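Local coordinates for protein GDP-perosamine synthase (Caulobacter crescentus, PDB 3BN1) that catalyses the pyridoxal phosphate-dependent transfer of an amino group from L-glutamate to GDP-4-keto-6-deoxy-D-mannose, making GDP-perosamine for the bacterial O-antigen, at residues S173-F185 with G195-M209. Numbering follows the deposited sequence.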
loop_
_atom_site.group_PDB
_atom_site.type_symbol
_atom_site.label_atom_id
_atom_site.label_comp_id
_atom_site.label_asym_id
_atom_site.label_seq_id
_atom_site.Cartn_x
_atom_site.Cartn_y
_atom_site.Cartn_z
ATOM N N SER A 173 8.308 22.942 1.420
ATOM C CA SER A 173 7.723 21.931 2.337
ATOM C C SER A 173 8.564 20.661 2.029
ATOM O O SER A 173 9.036 20.454 0.903
ATOM C CB SER A 173 6.273 21.604 1.911
ATOM O OG SER A 173 6.257 21.421 0.494
ATOM N N GLY A 174 8.778 19.831 3.038
ATOM C CA GLY A 174 9.520 18.608 2.866
ATOM C C GLY A 174 10.975 18.712 3.269
ATOM O O GLY A 174 11.587 17.673 3.551
ATOM N N SER A 175 11.516 19.928 3.346
ATOM C CA SER A 175 12.951 20.086 3.681
ATOM C C SER A 175 13.144 20.542 5.103
ATOM O O SER A 175 14.305 20.795 5.488
ATOM C CB SER A 175 13.621 21.194 2.812
ATOM O OG SER A 175 12.912 22.418 2.923
ATOM N N LEU A 176 12.016 20.762 5.805
ATOM C CA LEU A 176 12.051 21.373 7.137
ATOM C C LEU A 176 12.278 20.477 8.344
ATOM O O LEU A 176 13.001 20.868 9.250
ATOM C CB LEU A 176 10.779 22.209 7.396
ATOM C CG LEU A 176 10.532 23.248 6.322
ATOM C CD1 LEU A 176 9.057 23.345 6.052
ATOM C CD2 LEU A 176 11.161 24.614 6.700
ATOM N N GLY A 177 11.614 19.329 8.427
ATOM C CA GLY A 177 11.846 18.480 9.616
ATOM C C GLY A 177 12.975 17.443 9.377
ATOM O O GLY A 177 13.834 17.571 8.501
ATOM N N ASP A 178 12.988 16.383 10.172
ATOM C CA ASP A 178 13.920 15.309 9.963
ATOM C C ASP A 178 13.523 14.582 8.692
ATOM O O ASP A 178 14.374 14.087 7.915
ATOM C CB ASP A 178 13.862 14.472 11.224
ATOM C CG ASP A 178 14.475 15.250 12.401
ATOM O OD1 ASP A 178 15.739 15.363 12.447
ATOM O OD2 ASP A 178 13.714 15.755 13.268
ATOM N N CYS A 179 12.212 14.526 8.454
ATOM C CA CYS A 179 11.753 13.926 7.203
ATOM C C CYS A 179 10.363 14.486 7.010
ATOM O O CYS A 179 9.894 15.328 7.801
ATOM C CB CYS A 179 11.718 12.392 7.229
ATOM S SG CYS A 179 10.720 11.767 8.631
ATOM N N ALA A 180 9.730 14.140 5.904
ATOM C CA ALA A 180 8.375 14.694 5.703
ATOM C C ALA A 180 7.708 13.733 4.755
ATOM O O ALA A 180 8.401 13.001 4.029
ATOM C CB ALA A 180 8.453 16.037 4.991
ATOM N N THR A 181 6.375 13.828 4.681
ATOM C CA THR A 181 5.629 12.970 3.760
ATOM C C THR A 181 4.634 13.791 2.926
ATOM O O THR A 181 4.210 14.915 3.278
ATOM C CB THR A 181 4.909 11.837 4.497
ATOM O OG1 THR A 181 3.919 12.457 5.297
ATOM C CG2 THR A 181 5.862 11.139 5.479
ATOM N N PHE A 182 4.344 13.211 1.769
ATOM C CA PHE A 182 3.413 13.783 0.828
ATOM C C PHE A 182 2.474 12.720 0.303
ATOM O O PHE A 182 2.790 11.514 0.277
ATOM C CB PHE A 182 4.141 14.351 -0.388
ATOM C CG PHE A 182 5.077 15.461 -0.064
ATOM C CD1 PHE A 182 6.397 15.184 0.341
ATOM C CD2 PHE A 182 4.652 16.778 -0.186
ATOM C CE1 PHE A 182 7.263 16.230 0.689
ATOM C CE2 PHE A 182 5.531 17.837 -0.008
ATOM C CZ PHE A 182 6.845 17.570 0.473
ATOM N N SER A 183 1.350 13.218 -0.171
ATOM C CA SER A 183 0.296 12.370 -0.725
ATOM C C SER A 183 -0.006 12.753 -2.182
ATOM O O SER A 183 -0.175 13.935 -2.513
ATOM C CB SER A 183 -1.002 12.608 0.026
ATOM O OG SER A 183 -2.047 11.904 -0.644
ATOM N N PHE A 184 -0.132 11.756 -3.051
ATOM C CA PHE A 184 -0.505 12.012 -4.452
ATOM C C PHE A 184 -1.830 11.315 -4.650
ATOM O O PHE A 184 -2.187 10.911 -5.750
ATOM C CB PHE A 184 0.546 11.466 -5.385
ATOM C CG PHE A 184 1.942 11.869 -4.979
ATOM C CD1 PHE A 184 2.264 13.222 -4.862
ATOM C CD2 PHE A 184 2.965 10.919 -4.802
ATOM C CE1 PHE A 184 3.568 13.621 -4.505
ATOM C CE2 PHE A 184 4.263 11.299 -4.433
ATOM C CZ PHE A 184 4.577 12.668 -4.300
ATOM N N PHE A 185 -2.630 11.292 -3.594
ATOM C CA PHE A 185 -3.994 10.774 -3.761
ATOM C C PHE A 185 -4.672 11.611 -4.874
ATOM O O PHE A 185 -4.215 12.697 -5.254
ATOM C CB PHE A 185 -4.703 10.937 -2.408
ATOM C CG PHE A 185 -6.085 10.399 -2.403
ATOM C CD1 PHE A 185 -6.311 9.076 -2.745
ATOM C CD2 PHE A 185 -7.153 11.217 -2.093
ATOM C CE1 PHE A 185 -7.587 8.557 -2.770
ATOM C CE2 PHE A 185 -8.420 10.701 -2.137
ATOM C CZ PHE A 185 -8.637 9.362 -2.471
ATOM N N GLY A 195 -0.570 7.409 -4.251
ATOM C CA GLY A 195 0.863 7.453 -4.262
ATOM C C GLY A 195 1.296 8.313 -3.109
ATOM O O GLY A 195 0.476 9.035 -2.563
ATOM N N GLY A 196 2.563 8.227 -2.719
ATOM C CA GLY A 196 3.043 9.014 -1.577
ATOM C C GLY A 196 4.578 9.192 -1.734
ATOM O O GLY A 196 5.251 8.564 -2.569
ATOM N N MET A 197 5.172 10.014 -0.906
ATOM C CA MET A 197 6.602 10.125 -0.992
ATOM C C MET A 197 7.118 10.557 0.379
ATOM O O MET A 197 6.442 11.286 1.121
ATOM C CB MET A 197 6.912 11.234 -2.007
ATOM C CG MET A 197 8.427 11.526 -2.197
ATOM S SD MET A 197 9.010 10.349 -3.486
ATOM C CE MET A 197 8.294 10.857 -4.997
ATOM N N ILE A 198 8.332 10.124 0.710
ATOM C CA ILE A 198 9.009 10.637 1.923
ATOM C C ILE A 198 10.243 11.422 1.469
ATOM O O ILE A 198 10.996 10.931 0.603
ATOM C CB ILE A 198 9.539 9.513 2.878
ATOM C CG1 ILE A 198 8.420 8.508 3.169
ATOM C CG2 ILE A 198 10.184 10.100 4.175
ATOM C CD1 ILE A 198 8.936 7.257 3.834
ATOM N N THR A 199 10.502 12.572 2.107
ATOM C CA THR A 199 11.685 13.357 1.806
ATOM C C THR A 199 12.541 13.498 3.067
ATOM O O THR A 199 12.035 13.471 4.188
ATOM C CB THR A 199 11.361 14.737 1.216
ATOM O OG1 THR A 199 10.528 15.441 2.125
ATOM C CG2 THR A 199 10.680 14.638 -0.142
ATOM N N THR A 200 13.849 13.459 2.850
ATOM C CA THR A 200 14.792 13.565 3.919
ATOM C C THR A 200 16.194 13.886 3.463
ATOM O O THR A 200 16.567 13.647 2.324
ATOM C CB THR A 200 14.824 12.320 4.821
ATOM O OG1 THR A 200 15.555 12.637 6.014
ATOM C CG2 THR A 200 15.542 11.118 4.120
ATOM N N ASN A 201 16.967 14.498 4.355
ATOM C CA ASN A 201 18.353 14.756 3.988
ATOM C C ASN A 201 19.286 13.717 4.597
ATOM O O ASN A 201 20.368 13.541 4.088
ATOM C CB ASN A 201 18.800 16.179 4.343
ATOM C CG ASN A 201 18.292 17.226 3.319
ATOM O OD1 ASN A 201 18.512 17.098 2.112
ATOM N ND2 ASN A 201 17.558 18.218 3.805
ATOM N N ASP A 202 18.848 13.001 5.640
ATOM C CA ASP A 202 19.666 12.026 6.355
ATOM C C ASP A 202 19.834 10.725 5.617
ATOM O O ASP A 202 18.859 10.034 5.337
ATOM C CB ASP A 202 19.098 11.731 7.713
ATOM C CG ASP A 202 19.959 10.749 8.481
ATOM O OD1 ASP A 202 21.010 11.191 8.973
ATOM O OD2 ASP A 202 19.593 9.553 8.550
ATOM N N ASP A 203 21.072 10.383 5.300
ATOM C CA ASP A 203 21.319 9.193 4.476
ATOM C C ASP A 203 20.907 7.923 5.167
ATOM O O ASP A 203 20.534 6.937 4.565
ATOM C CB ASP A 203 22.813 9.008 4.214
ATOM C CG ASP A 203 23.429 10.074 3.321
ATOM O OD1 ASP A 203 22.762 10.973 2.781
ATOM O OD2 ASP A 203 24.654 10.001 3.138
ATOM N N ASP A 204 21.082 7.862 6.460
ATOM C CA ASP A 204 20.797 6.588 7.044
ATOM C C ASP A 204 19.304 6.375 7.195
ATOM O O ASP A 204 18.822 5.246 7.129
ATOM C CB ASP A 204 21.545 6.490 8.374
ATOM C CG ASP A 204 23.074 6.266 8.201
ATOM O OD1 ASP A 204 23.644 6.474 7.103
ATOM O OD2 ASP A 204 23.743 5.881 9.187
ATOM N N LEU A 205 18.590 7.458 7.452
ATOM C CA LEU A 205 17.165 7.330 7.600
ATOM C C LEU A 205 16.633 6.944 6.239
ATOM O O LEU A 205 15.735 6.128 6.153
ATOM C CB LEU A 205 16.552 8.639 8.066
ATOM C CG LEU A 205 15.126 8.542 8.608
ATOM C CD1 LEU A 205 14.988 7.870 10.005
ATOM C CD2 LEU A 205 14.646 9.979 8.668
ATOM N N ALA A 206 17.168 7.528 5.172
ATOM C CA ALA A 206 16.631 7.186 3.880
ATOM C C ALA A 206 16.869 5.705 3.604
ATOM O O ALA A 206 16.013 5.033 3.032
ATOM C CB ALA A 206 17.252 8.056 2.772
ATOM N N ALA A 207 18.060 5.194 3.940
ATOM C CA ALA A 207 18.378 3.785 3.628
ATOM C C ALA A 207 17.424 2.854 4.381
ATOM O O ALA A 207 16.882 1.886 3.834
ATOM C CB ALA A 207 19.800 3.483 4.064
ATOM N N LYS A 208 17.210 3.179 5.647
ATOM C CA LYS A 208 16.351 2.344 6.479
ATOM C C LYS A 208 14.929 2.351 5.891
ATOM O O LYS A 208 14.222 1.356 5.935
ATOM C CB LYS A 208 16.287 2.975 7.869
ATOM C CG LYS A 208 16.738 2.117 9.023
ATOM C CD LYS A 208 17.482 2.974 10.088
ATOM C CE LYS A 208 17.212 4.494 9.977
ATOM N NZ LYS A 208 17.940 5.407 10.938
ATOM N N MET A 209 14.511 3.511 5.391
ATOM C CA MET A 209 13.215 3.709 4.770
ATOM C C MET A 209 13.173 2.853 3.508
ATOM O O MET A 209 12.163 2.169 3.288
ATOM C CB MET A 209 13.001 5.187 4.441
ATOM C CG MET A 209 12.603 6.074 5.642
ATOM S SD MET A 209 12.783 7.843 5.201
ATOM C CE MET A 209 12.299 8.708 6.748
HETATM O O HOH W 1 15.915 18.382 6.321
HETATM O O HOH W 2 16.560 15.519 6.927
#
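A180 and T199, and F182 and M197, form the hydrogen-bonded pairs of an antiparallel ladder in which strands 179-183 and 196-200 run at 160°, their axes 4.6 Å apart. The bond from T199 N to A180 O (2.9 Å) is the straighter of the first pair. Beyond the strand end, F184 N reaches G195 O at 2.8 Å, the donor standing well above the carbonyl plane. On the face of A180 and F182, T199 OG1, lodged between its own N and carbonyl carbon (chi1 57°), donates to G174 O at 2.9 Å and also lies at the edge of the F182 ring, in its plane. T200 OG1, swung anti to its N (chi1 -167°), donates almost straight down the D178 carbonyl at 2.7 Å. D178 O also accepts a hydrogen bond from water 2, which in turn accepts from N201 N. In the large seven-stranded sheet of this aspartate-aminotransferase-like fold, strand 179-183 lies between 155-159 and 196-200; its far end leads to the cofactor, where S183 OG bonds the phosphate of the pyridoxal-lysine at position 188 and accepts from F185 N in an ST turn. F185 touches the bound 2-oxoglutarate. The F184 ring packs obliquely against the G195-G196 backbone, CZ and CE2 each 3.6 Å from M197 CB; the methionine, bent at chi2 and chi3, also touches F43 and F47 of helix 38-51. On the T181 and I198 face, covered by helix 62-72, C179 CB meets M209 CE at 3.8 Å. D202 is the N-cap of helix 203-213, which carries M209; its OD2 accepts from L205 N at 2.6 Å.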